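Local coordinates for protein glutamate--cysteine ligase GshA (Methylobacillus flagellatus KT, PDB 3K1T) that probably acts as a ligase that joins glutamate to cysteine, at residues G41-A46 with L411-A416; H211-D216 with P235-C240; K283-A286 with G290-I293; A342-Y347 with Y403-V408. All blocks are in the same frame, centred on the assembly; numbering follows the deposited sequence. Where two conformers were deposited one is given.

In the fold
Contacts 1 and 4 are buried, and both press helix 398-421 onto the same antiparallel sheet, through its neighbouring strands 45-52 and 340-349; each is apolar, one built round a leucine and the other round a tyrosine. Contact 2 lies at the surface, where helix 210-226 meets an outermost strand of the four-stranded sheet through aromatic packing and a bridging water. Contact 3, partly buried, is a hairpin of that second sheet and relies on backbone hydrogen bonds. Contact 2 ties the two regions together: Tyr215 packs on helix 398-421 beside contacts 1 and 4, while Phe212 touches Lys283 of contact 3.

Contact 1 of 4, residues G41-A46 with L411-A416; sequences GAPFYA and LALLAA
Leu413 meets Pro43 and Ala46 where helix 398-421 lies against the start of strand 45-52. Its CD1 methyl does most of the touching. Ala46 CB sits 3.3 Å from Leu413 CD1, tighter than usual for two carbons, and Pro43 CD comes within 3.7 Å of the same methyl. CG and CD of the proline both face the end of the leucine, with CG also close to CD1. What carries the branch across is the first torsion of Leu413: CG lies opposite the backbone N (chi1 -172°), pointing the two methyls at the incoming chain. CD2 has the slacker role, with Ala42 CB, in one of its two conformers, 4.3 Å from Leu413 CD2.

Against that tight end, the rest is loose. The helix backbone stands well back, Ala42 and Leu414 being 7.0 Å apart from CA to CA. Pro43, partly exposed, marks the less enclosed side, whereas Ala46 and Leu413 are buried. Tyr45 points away from the helix; its hydroxyl is bonded to Leu176 O and Asn177 ND2. On the helix, Leu411 and Leu414 face another way, packing on helices 26-40 and 210-226, and Leu413 makes the side-chain contacts here.

Chain direction changes here: Gly41, the first residue past helix 26-40, has positive phi, and the following residues lead into the strand. The arrangement is ordinary helix-on-sheet packing, with a C-terminal helix laid against the face of an antiparallel sheet through a leucine set against a proline and an alanine.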
loop_
_atom_site.group_PDB
_atom_site.type_symbol
_atom_site.label_atom_id
_atom_site.label_comp_id
_atom_site.label_asym_id
_atom_site.label_seq_id
_atom_site.Cartn_x
_atom_site.Cartn_y
_atom_site.Cartn_z
ATOM N N GLY A 41 7.631 3.985 15.181
ATOM C CA GLY A 41 6.364 3.503 14.664
ATOM C C GLY A 41 5.696 4.726 14.086
ATOM O O GLY A 41 6.362 5.760 13.896
ATOM N N ALA A 42 4.394 4.574 13.847
ATOM C CA ALA A 42 3.499 5.605 13.352
ATOM C C ALA A 42 2.098 5.272 13.887
ATOM O O ALA A 42 1.775 4.100 14.189
ATOM C CB ALA A 42 3.467 5.649 11.794
ATOM N N PRO A 43 1.231 6.285 13.980
ATOM C CA PRO A 43 -0.136 6.028 14.418
ATOM C C PRO A 43 -0.886 5.180 13.383
ATOM O O PRO A 43 -0.473 5.098 12.217
ATOM C CB PRO A 43 -0.794 7.437 14.452
ATOM C CG PRO A 43 0.300 8.384 14.320
ATOM C CD PRO A 43 1.432 7.708 13.655
ATOM N N PHE A 44 -2.024 4.625 13.800
ATOM C CA PHE A 44 -2.898 3.852 12.911
ATOM C C PHE A 44 -3.350 4.721 11.723
ATOM O O PHE A 44 -3.337 4.282 10.566
ATOM C CB PHE A 44 -4.128 3.318 13.715
ATOM C CG PHE A 44 -4.988 2.373 12.937
ATOM C CD1 PHE A 44 -4.731 1.009 12.960
ATOM C CD2 PHE A 44 -6.056 2.840 12.180
ATOM C CE1 PHE A 44 -5.475 0.125 12.216
ATOM C CE2 PHE A 44 -6.830 1.955 11.438
ATOM C CZ PHE A 44 -6.534 0.590 11.454
ATOM N N TYR A 45 -3.794 5.952 12.042
ATOM C CA TYR A 45 -4.231 6.921 11.063
ATOM C C TYR A 45 -4.041 8.355 11.556
ATOM O O TYR A 45 -3.838 8.585 12.754
ATOM C CB TYR A 45 -5.663 6.654 10.552
ATOM C CG TYR A 45 -6.827 6.694 11.527
ATOM C CD1 TYR A 45 -6.696 7.073 12.875
ATOM C CD2 TYR A 45 -8.093 6.303 11.087
ATOM C CE1 TYR A 45 -7.811 7.060 13.754
ATOM C CE2 TYR A 45 -9.198 6.313 11.928
ATOM C CZ TYR A 45 -9.070 6.699 13.261
ATOM O OH TYR A 45 -10.206 6.706 14.059
ATOM N N ALA A 46 -4.081 9.307 10.624
ATOM C CA ALA A 46 -3.877 10.711 10.951
ATOM C C ALA A 46 -4.191 11.592 9.761
ATOM O O ALA A 46 -4.115 11.157 8.597
ATOM C CB ALA A 46 -2.412 10.943 11.399
ATOM N N LEU A 411 6.457 14.710 8.237
ATOM C CA LEU A 411 7.221 15.343 9.339
ATOM C C LEU A 411 6.308 15.634 10.517
ATOM O O LEU A 411 6.672 15.371 11.669
ATOM C CB LEU A 411 7.918 16.630 8.877
ATOM C CG LEU A 411 8.982 16.503 7.780
ATOM C CD1 LEU A 411 9.445 17.952 7.351
ATOM C CD2 LEU A 411 10.162 15.688 8.294
ATOM N N ALA A 412 5.128 16.178 10.234
ATOM C CA ALA A 412 4.135 16.452 11.300
ATOM C C ALA A 412 3.647 15.135 11.951
ATOM O O ALA A 412 3.451 15.063 13.160
ATOM C CB ALA A 412 2.956 17.263 10.740
ATOM N N LEU A 413 3.440 14.093 11.152
ATOM C CA LEU A 413 3.112 12.763 11.690
ATOM C C LEU A 413 4.169 12.220 12.632
ATOM O O LEU A 413 3.858 11.716 13.731
ATOM C CB LEU A 413 2.881 11.757 10.546
ATOM C CG LEU A 413 2.350 10.391 10.959
ATOM C CD1 LEU A 413 0.876 10.545 11.292
ATOM C CD2 LEU A 413 2.551 9.327 9.829
ATOM N N LEU A 414 5.431 12.331 12.234
ATOM C CA LEU A 414 6.537 11.874 13.061
ATOM C C LEU A 414 6.577 12.644 14.398
ATOM O O LEU A 414 6.717 12.043 15.494
ATOM C CB LEU A 414 7.868 12.069 12.292
ATOM C CG LEU A 414 9.153 11.709 13.025
ATOM C CD1 LEU A 414 9.099 10.232 13.517
ATOM C CD2 LEU A 414 10.371 11.934 12.110
ATOM N N ALA A 415 6.389 13.952 14.317
ATOM C CA ALA A 415 6.368 14.756 15.510
ATOM C C ALA A 415 5.252 14.326 16.481
ATOM O O ALA A 415 5.498 14.232 17.706
ATOM C CB ALA A 415 6.230 16.275 15.157
ATOM N N ALA A 416 4.053 14.098 15.954
ATOM C CA ALA A 416 2.903 13.636 16.771
ATOM C C ALA A 416 3.191 12.266 17.415
ATOM O O ALA A 416 2.853 12.058 18.607
ATOM C CB ALA A 416 1.642 13.580 15.949
#

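Contact 2 of 4, residues H211-D216 with P235-C240; sequences HFTAYD and PYFDTC
This is a surface contact of helix against strand, in which Phe237 packs on Phe212 where helix 210-226 meets strand 237-241, an outermost strand of the four-stranded antiparallel sheet within the chain. The helix runs roughly antiparallel to the strand, at 149°, with the short axes 10.0 Å apart at closest approach.

The Phe237 ring carries the contact. Phe212 CB stands over the centre of its face, 3.5 Å from the centroid, a CH-pi contact. The two rings themselves meet obliquely. Phe212 CG is turned to the far side from its own carbonyl carbon (chi1 -56°), which leads its ring away to Ile326 and Gln328 of strand 324-329, so that CB makes the closest approach.

Polar atoms line the rim of the Phe237 ring. Thr213 OG1, in one of its two conformers, is near its plane at CZ, and Asp216 OD2 lies 3.3 Å from Phe237 CE1, with the carboxylate turned 45° to the ring. With Phe237 replaced by an alanine, Phe212 CB is likely to lose the ring it lies on, and a gap would probably open between helix and strand.

The other carboxylate oxygen is held separately. Asp216 OD1 accepts from Asn234 ND2 and from a water, which it meets at 2.7 Å; that water also donates to Pro235 O, 2.8 Å from the water oxygen.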
loop_
_atom_site.group_PDB
_atom_site.type_symbol
_atom_site.label_atom_id
_atom_site.label_comp_id
_atom_site.label_asym_id
_atom_site.label_seq_id
_atom_site.Cartn_x
_atom_site.Cartn_y
_atom_site.Cartn_z
ATOM N N HIS A 211 3.417 19.557 21.561
ATOM C CA HIS A 211 3.202 19.285 20.128
ATOM C C HIS A 211 4.129 20.156 19.236
ATOM O O HIS A 211 4.742 19.669 18.291
ATOM C CB HIS A 211 1.721 19.532 19.821
ATOM C CG HIS A 211 1.388 19.687 18.373
ATOM N ND1 HIS A 211 1.040 18.620 17.571
ATOM C CD2 HIS A 211 1.266 20.797 17.603
ATOM C CE1 HIS A 211 0.735 19.070 16.365
ATOM N NE2 HIS A 211 0.872 20.386 16.356
ATOM N N PHE A 212 4.239 21.437 19.569
ATOM C CA PHE A 212 5.027 22.403 18.778
ATOM C C PHE A 212 6.519 22.186 19.009
ATOM O O PHE A 212 7.296 22.287 18.086
ATOM C CB PHE A 212 4.594 23.835 19.099
ATOM C CG PHE A 212 3.105 24.058 18.887
ATOM C CD1 PHE A 212 2.594 24.288 17.632
ATOM C CD2 PHE A 212 2.201 23.883 19.930
ATOM C CE1 PHE A 212 1.205 24.464 17.412
ATOM C CE2 PHE A 212 0.802 24.035 19.715
ATOM C CZ PHE A 212 0.328 24.345 18.435
ATOM N N THR A 213 6.903 21.855 20.236
ATOM C CA THR A 213 8.280 21.518 20.574
ATOM C C THR A 213 8.730 20.250 19.835
ATOM O O THR A 213 9.855 20.154 19.350
ATOM C CB THR A 213 8.433 21.315 22.110
ATOM O OG1 THR A 213 7.986 22.493 22.796
ATOM C CG2 THR A 213 9.880 21.029 22.485
ATOM N N ALA A 214 7.842 19.261 19.754
ATOM C CA ALA A 214 8.189 18.004 19.097
ATOM C C ALA A 214 8.426 18.247 17.589
ATOM O O ALA A 214 9.381 17.738 17.027
ATOM C CB ALA A 214 7.095 16.899 19.323
ATOM N N TYR A 215 7.591 19.075 16.964
ATOM C CA TYR A 215 7.775 19.417 15.558
ATOM C C TYR A 215 9.076 20.237 15.351
ATOM O O TYR A 215 9.832 19.954 14.437
ATOM C CB TYR A 215 6.540 20.118 14.989
ATOM C CG TYR A 215 6.648 20.364 13.498
ATOM C CD1 TYR A 215 6.661 19.297 12.602
ATOM C CD2 TYR A 215 6.748 21.646 12.990
ATOM C CE1 TYR A 215 6.773 19.506 11.230
ATOM C CE2 TYR A 215 6.864 21.878 11.613
ATOM C CZ TYR A 215 6.861 20.799 10.736
ATOM O OH TYR A 215 6.997 21.017 9.378
ATOM N N ASP A 216 9.386 21.177 16.254
ATOM C CA ASP A 216 10.683 21.838 16.229
ATOM C C ASP A 216 11.845 20.853 16.177
ATOM O O ASP A 216 12.764 21.014 15.376
ATOM C CB ASP A 216 10.916 22.722 17.472
ATOM C CG ASP A 216 10.162 24.030 17.462
ATOM O OD1 ASP A 216 9.490 24.392 16.477
ATOM O OD2 ASP A 216 10.310 24.762 18.496
ATOM N N PRO A 235 6.290 27.235 11.744
ATOM C CA PRO A 235 5.965 28.560 12.322
ATOM C C PRO A 235 6.678 28.780 13.664
ATOM O O PRO A 235 6.815 27.831 14.457
ATOM C CB PRO A 235 4.436 28.490 12.542
ATOM C CG PRO A 235 3.965 27.267 11.779
ATOM C CD PRO A 235 5.143 26.318 11.817
ATOM N N TYR A 236 7.094 30.017 13.942
ATOM C CA TYR A 236 7.601 30.355 15.272
ATOM C C TYR A 236 6.458 30.217 16.272
ATOM O O TYR A 236 5.273 30.364 15.929
ATOM C CB TYR A 236 8.094 31.809 15.311
ATOM C CG TYR A 236 9.362 32.109 14.543
ATOM C CD1 TYR A 236 10.508 31.337 14.717
ATOM C CD2 TYR A 236 9.417 33.187 13.658
ATOM C CE1 TYR A 236 11.690 31.643 14.036
ATOM C CE2 TYR A 236 10.567 33.512 13.001
ATOM C CZ TYR A 236 11.709 32.747 13.187
ATOM O OH TYR A 236 12.863 33.068 12.518
ATOM N N PHE A 237 6.804 29.961 17.522
ATOM C CA PHE A 237 5.802 30.016 18.592
ATOM C C PHE A 237 6.400 30.428 19.947
ATOM O O PHE A 237 7.613 30.427 20.158
ATOM C CB PHE A 237 5.031 28.686 18.703
ATOM C CG PHE A 237 5.749 27.617 19.480
ATOM C CD1 PHE A 237 6.768 26.885 18.902
ATOM C CD2 PHE A 237 5.413 27.357 20.805
ATOM C CE1 PHE A 237 7.472 25.916 19.625
ATOM C CE2 PHE A 237 6.123 26.383 21.537
ATOM C CZ PHE A 237 7.148 25.674 20.942
ATOM N N ASP A 238 5.512 30.736 20.866
ATOM C CA ASP A 238 5.904 30.996 22.283
ATOM C C ASP A 238 4.713 30.594 23.166
ATOM O O ASP A 238 3.618 30.314 22.655
ATOM C CB ASP A 238 6.286 32.474 22.423
ATOM C CG ASP A 238 7.049 32.798 23.736
ATOM O OD1 ASP A 238 7.471 31.870 24.465
ATOM O OD2 ASP A 238 7.190 34.012 24.020
ATOM N N THR A 239 4.909 30.582 24.485
ATOM C CA THR A 239 3.852 30.217 25.399
ATOM C C THR A 239 3.856 31.130 26.623
ATOM O O THR A 239 4.859 31.790 26.941
ATOM C CB THR A 239 4.031 28.776 25.946
ATOM O OG1 THR A 239 5.248 28.728 26.683
ATOM C CG2 THR A 239 4.066 27.732 24.861
ATOM N N CYS A 240 2.710 31.222 27.281
ATOM C CA CYS A 240 2.731 31.586 28.687
ATOM C C CYS A 240 1.779 30.759 29.507
ATOM O O CYS A 240 1.099 29.892 28.964
ATOM C CB CYS A 240 2.555 33.040 28.894
ATOM S SG CYS A 240 0.983 33.645 28.535
HETATM O O HOH W 1 8.975 26.982 15.972
#

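Contact 3 of 4, residues K283-A286 with G290-I293; sequences KADA and GMGI
Ala284 and Gly292 form the hydrogen-bonded pair at the middle of this antiparallel hairpin, each bonding the other through both backbone polar groups. Ala284 N gives its hydrogen to Gly292 O at 2.8 Å, nearly straight at 169°. In return Gly292 N donates to Ala284 O at 2.9 Å. Toward the turn, Ala286 N reaches Gly290 O at 2.8 Å, a more bent bond at 145°. Two of the three carbonyl acceptors take a CA-H...O contact as well: Met291 CA lies 3.2 Å from Ala284 O, and Lys283 CA approaches Gly292 O.

The flanking pairs, Lys283 with Ile293 and Asp285 with Met291, are non-hydrogen-bonded, and their side chains share a face of the sheet. Selenomethionine Met291 lies there; in one of its two conformers the chain is extended until chi3 (-89°) bends the CE methyl over to Asp285 CB, 3.7 Å away, with SE near Lys283 CB. The acid end of Asp285 is satisfied differently: OD1 forms a salt bridge with Lys208 NZ and accepts from Gly287 N in the connecting loop. Gly290 has backbone angles at which a side chain would jam against the preceding carbonyl.

On its other edge, strand 280-285 bonds through Lys283 and Asp285 to strand 324-329, placing the hairpin at one side of the four-stranded antiparallel sheet. Lys312 NZ of helix 307-314 donates a hydrogen bond to Ile293 O.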
loop_
_atom_site.group_PDB
_atom_site.type_symbol
_atom_site.label_atom_id
_atom_site.label_comp_id
_atom_site.label_asym_id
_atom_site.label_seq_id
_atom_site.Cartn_x
_atom_site.Cartn_y
_atom_site.Cartn_z
ATOM N N LYS A 283 -3.912 30.958 21.272
ATOM C CA LYS A 283 -4.677 29.763 21.647
ATOM C C LYS A 283 -4.723 29.633 23.195
ATOM O O LYS A 283 -3.693 29.375 23.803
ATOM C CB LYS A 283 -4.034 28.505 21.051
ATOM C CG LYS A 283 -3.743 28.529 19.509
ATOM C CD LYS A 283 -2.570 27.542 19.109
ATOM C CE LYS A 283 -2.350 27.403 17.571
ATOM N NZ LYS A 283 -3.275 26.314 16.971
ATOM N N ALA A 284 -5.898 29.812 23.803
ATOM C CA ALA A 284 -6.055 29.667 25.261
ATOM C C ALA A 284 -6.530 28.232 25.506
ATOM O O ALA A 284 -7.650 27.893 25.109
ATOM C CB ALA A 284 -7.072 30.666 25.803
ATOM N N ASP A 285 -5.685 27.403 26.104
ATOM C CA ASP A 285 -6.000 25.988 26.359
ATOM C C ASP A 285 -6.598 25.784 27.760
ATOM O O ASP A 285 -5.920 26.020 28.750
ATOM C CB ASP A 285 -4.748 25.139 26.265
ATOM C CG ASP A 285 -5.026 23.636 26.548
ATOM O OD1 ASP A 285 -6.168 23.173 26.362
ATOM O OD2 ASP A 285 -4.081 22.938 26.947
ATOM N N ALA A 286 -7.865 25.392 27.806
ATOM C CA ALA A 286 -8.564 25.105 29.055
ATOM C C ALA A 286 -8.807 23.595 29.226
ATOM O O ALA A 286 -9.741 23.174 29.902
ATOM C CB ALA A 286 -9.864 25.915 29.163
ATOM N N GLY A 290 -12.124 23.005 26.838
ATOM C CA GLY A 290 -11.987 23.435 25.458
ATOM C C GLY A 290 -10.842 24.429 25.259
ATOM O O GLY A 290 -9.948 24.579 26.110
HETATM N N MSE A 291 -10.887 25.112 24.110
HETATM C CA MSE A 291 -9.837 26.041 23.712
HETATM C C MSE A 291 -10.487 27.284 23.087
HETATM O O MSE A 291 -11.487 27.161 22.382
HETATM C CB MSE A 291 -8.883 25.343 22.740
HETATM C CG MSE A 291 -7.801 26.239 22.152
HETATM SE SE MSE A 291 -6.459 25.232 21.122
HETATM C CE MSE A 291 -5.231 24.835 22.603
ATOM N N GLY A 292 -9.941 28.461 23.373
ATOM C CA GLY A 292 -10.420 29.709 22.772
ATOM C C GLY A 292 -9.310 30.218 21.849
ATOM O O GLY A 292 -8.133 30.154 22.215
ATOM N N ILE A 293 -9.690 30.694 20.664
ATOM C CA ILE A 293 -8.717 31.111 19.652
ATOM C C ILE A 293 -9.062 32.495 19.098
ATOM O O ILE A 293 -10.230 32.812 18.836
ATOM C CB ILE A 293 -8.666 30.113 18.482
ATOM C CG1 ILE A 293 -8.287 28.713 18.970
ATOM C CG2 ILE A 293 -7.687 30.591 17.386
ATOM C CD1 ILE A 293 -8.683 27.616 17.989
#

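Contact 4 of 4, residues A342-Y347 with Y403-V408; sequences AEPVIY and YAYGVV. With SO4 (sulfate ion), chain B.
Tyr405 lies against Pro344 and Ile346 where helix 398-421 packs on strand 340-349, a buried helix-on-sheet contact against the antiparallel sheet that holds strands 45-52 and 340-349. Pro344 CG is 3.8 Å from Tyr405 CE2, and the proline crosses the tyrosine at about a right angle. Ile346 also crosses it, but nearer the root: its CD1 methyl is 3.9 Å from Tyr405 CB. Thus the isoleucine touches the start of the tyrosine side chain while the proline touches the ring at CE2.

A torsion places the ring: Tyr405 CG sits beside the backbone N (chi1 -73°), which brings the ring to Pro344. Its far end is fixed by polar partners, for the hydroxyl is hydrogen-bonded to Asn52 and Arg401. Phe402 meets the ring edge-to-face, and Leu50 and Leu57 of neighbouring strands also touch the tyrosine. A serine here would probably leave Pro344 without its aromatic partner and deprive Asn52 and Arg401 of the hydroxyl they share.

Farther out, alternate residues of the strand serve another side. Glu343 forms a salt bridge with Arg51 and a hydrogen bond with His361. A sulfate ion, probably from the crystallisation liquor, is held by Ser47, Asn63, Gly67 and Arg359; Tyr347 OH adds a weak hydrogen bond to sulfate O2 at 2.6 Å.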
loop_
_atom_site.group_PDB
_atom_site.type_symbol
_atom_site.label_atom_id
_atom_site.label_comp_id
_atom_site.label_asym_id
_atom_site.label_seq_id
_atom_site.Cartn_x
_atom_site.Cartn_y
_atom_site.Cartn_z
ATOM N N ALA A 342 -8.552 28.080 -0.517
ATOM C CA ALA A 342 -8.479 26.637 -0.315
ATOM C C ALA A 342 -7.241 26.312 0.504
ATOM O O ALA A 342 -6.242 27.032 0.417
ATOM C CB ALA A 342 -8.426 25.917 -1.661
ATOM N N GLU A 343 -7.287 25.221 1.294
ATOM C CA GLU A 343 -6.126 24.756 2.017
ATOM C C GLU A 343 -6.175 23.236 2.177
ATOM O O GLU A 343 -7.235 22.683 2.442
ATOM C CB GLU A 343 -5.947 25.474 3.368
ATOM C CG GLU A 343 -7.162 25.480 4.316
ATOM C CD GLU A 343 -6.973 26.461 5.445
ATOM O OE1 GLU A 343 -6.119 26.159 6.318
ATOM O OE2 GLU A 343 -7.638 27.535 5.446
ATOM N N PRO A 344 -5.031 22.566 1.995
ATOM C CA PRO A 344 -5.047 21.100 1.904
ATOM C C PRO A 344 -4.959 20.364 3.239
ATOM O O PRO A 344 -4.364 20.854 4.219
ATOM C CB PRO A 344 -3.777 20.784 1.077
ATOM C CG PRO A 344 -2.853 21.906 1.481
ATOM C CD PRO A 344 -3.748 23.122 1.528
ATOM N N VAL A 345 -5.547 19.168 3.220
ATOM C CA VAL A 345 -5.533 18.202 4.323
ATOM C C VAL A 345 -4.976 16.879 3.771
ATOM O O VAL A 345 -5.544 16.350 2.812
ATOM C CB VAL A 345 -6.969 17.924 4.824
ATOM C CG1 VAL A 345 -6.939 17.033 6.088
ATOM C CG2 VAL A 345 -7.739 19.219 5.065
ATOM N N ILE A 346 -3.902 16.365 4.354
ATOM C CA ILE A 346 -3.229 15.176 3.894
ATOM C C ILE A 346 -3.558 14.015 4.850
ATOM O O ILE A 346 -3.364 14.143 6.068
ATOM C CB ILE A 346 -1.678 15.377 3.864
ATOM C CG1 ILE A 346 -1.261 16.664 3.115
ATOM C CG2 ILE A 346 -0.978 14.082 3.312
ATOM C CD1 ILE A 346 -1.825 16.836 1.832
ATOM N N TYR A 347 -4.053 12.909 4.299
ATOM C CA TYR A 347 -4.416 11.692 5.057
ATOM C C TYR A 347 -3.317 10.619 4.980
ATOM O O TYR A 347 -2.762 10.333 3.889
ATOM C CB TYR A 347 -5.743 11.117 4.520
ATOM C CG TYR A 347 -6.950 11.685 5.203
ATOM C CD1 TYR A 347 -7.138 13.078 5.297
ATOM C CD2 TYR A 347 -7.887 10.856 5.801
ATOM C CE1 TYR A 347 -8.226 13.602 5.966
ATOM C CE2 TYR A 347 -8.999 11.372 6.454
ATOM C CZ TYR A 347 -9.150 12.746 6.555
ATOM O OH TYR A 347 -10.212 13.258 7.254
ATOM N N TYR A 403 4.135 15.896 -3.751
ATOM C CA TYR A 403 5.214 15.215 -3.056
ATOM C C TYR A 403 5.665 16.052 -1.845
ATOM O O TYR A 403 5.825 15.502 -0.720
ATOM C CB TYR A 403 6.412 14.861 -3.969
ATOM C CG TYR A 403 7.534 14.182 -3.225
ATOM C CD1 TYR A 403 7.374 12.901 -2.699
ATOM C CD2 TYR A 403 8.769 14.807 -3.038
ATOM C CE1 TYR A 403 8.383 12.264 -2.008
ATOM C CE2 TYR A 403 9.808 14.164 -2.312
ATOM C CZ TYR A 403 9.598 12.895 -1.793
ATOM O OH TYR A 403 10.609 12.245 -1.079
ATOM N N ALA A 404 5.862 17.360 -2.062
ATOM C CA ALA A 404 6.230 18.258 -0.972
ATOM C C ALA A 404 5.151 18.281 0.128
ATOM O O ALA A 404 5.484 18.231 1.307
ATOM C CB ALA A 404 6.533 19.704 -1.480
ATOM N N TYR A 405 3.876 18.313 -0.249
ATOM C CA TYR A 405 2.806 18.240 0.756
ATOM C C TYR A 405 2.938 16.949 1.595
ATOM O O TYR A 405 2.787 16.967 2.837
ATOM C CB TYR A 405 1.416 18.286 0.106
ATOM C CG TYR A 405 0.979 19.634 -0.445
ATOM C CD1 TYR A 405 1.807 20.734 -0.404
ATOM C CD2 TYR A 405 -0.283 19.798 -1.019
ATOM C CE1 TYR A 405 1.380 21.985 -0.916
ATOM C CE2 TYR A 405 -0.708 21.038 -1.528
ATOM C CZ TYR A 405 0.131 22.126 -1.463
ATOM O OH TYR A 405 -0.255 23.364 -1.962
ATOM N N GLY A 406 3.182 15.832 0.920
ATOM C CA GLY A 406 3.299 14.549 1.626
ATOM C C GLY A 406 4.529 14.449 2.515
ATOM O O GLY A 406 4.501 13.778 3.555
ATOM N N VAL A 407 5.614 15.121 2.133
ATOM C CA VAL A 407 6.808 15.183 2.984
ATOM C C VAL A 407 6.529 15.979 4.300
ATOM O O VAL A 407 6.785 15.499 5.420
ATOM C CB VAL A 407 8.010 15.774 2.228
ATOM C CG1 VAL A 407 9.147 16.137 3.214
ATOM C CG2 VAL A 407 8.507 14.817 1.124
ATOM N N VAL A 408 5.949 17.169 4.173
ATOM C CA VAL A 408 5.697 17.997 5.342
ATOM C C VAL A 408 4.636 17.327 6.227
ATOM O O VAL A 408 4.750 17.327 7.455
ATOM C CB VAL A 408 5.292 19.427 4.952
ATOM C CG1 VAL A 408 5.011 20.288 6.216
ATOM C CG2 VAL A 408 6.436 20.064 4.047
HETATM S S SO4 B . -10.057 16.061 9.648
HETATM O O1 SO4 B . -10.647 16.839 8.584
HETATM O O2 SO4 B . -9.326 15.109 8.871
HETATM O O3 SO4 B . -9.152 16.841 10.462
HETATM O O4 SO4 B . -11.101 15.417 10.476
#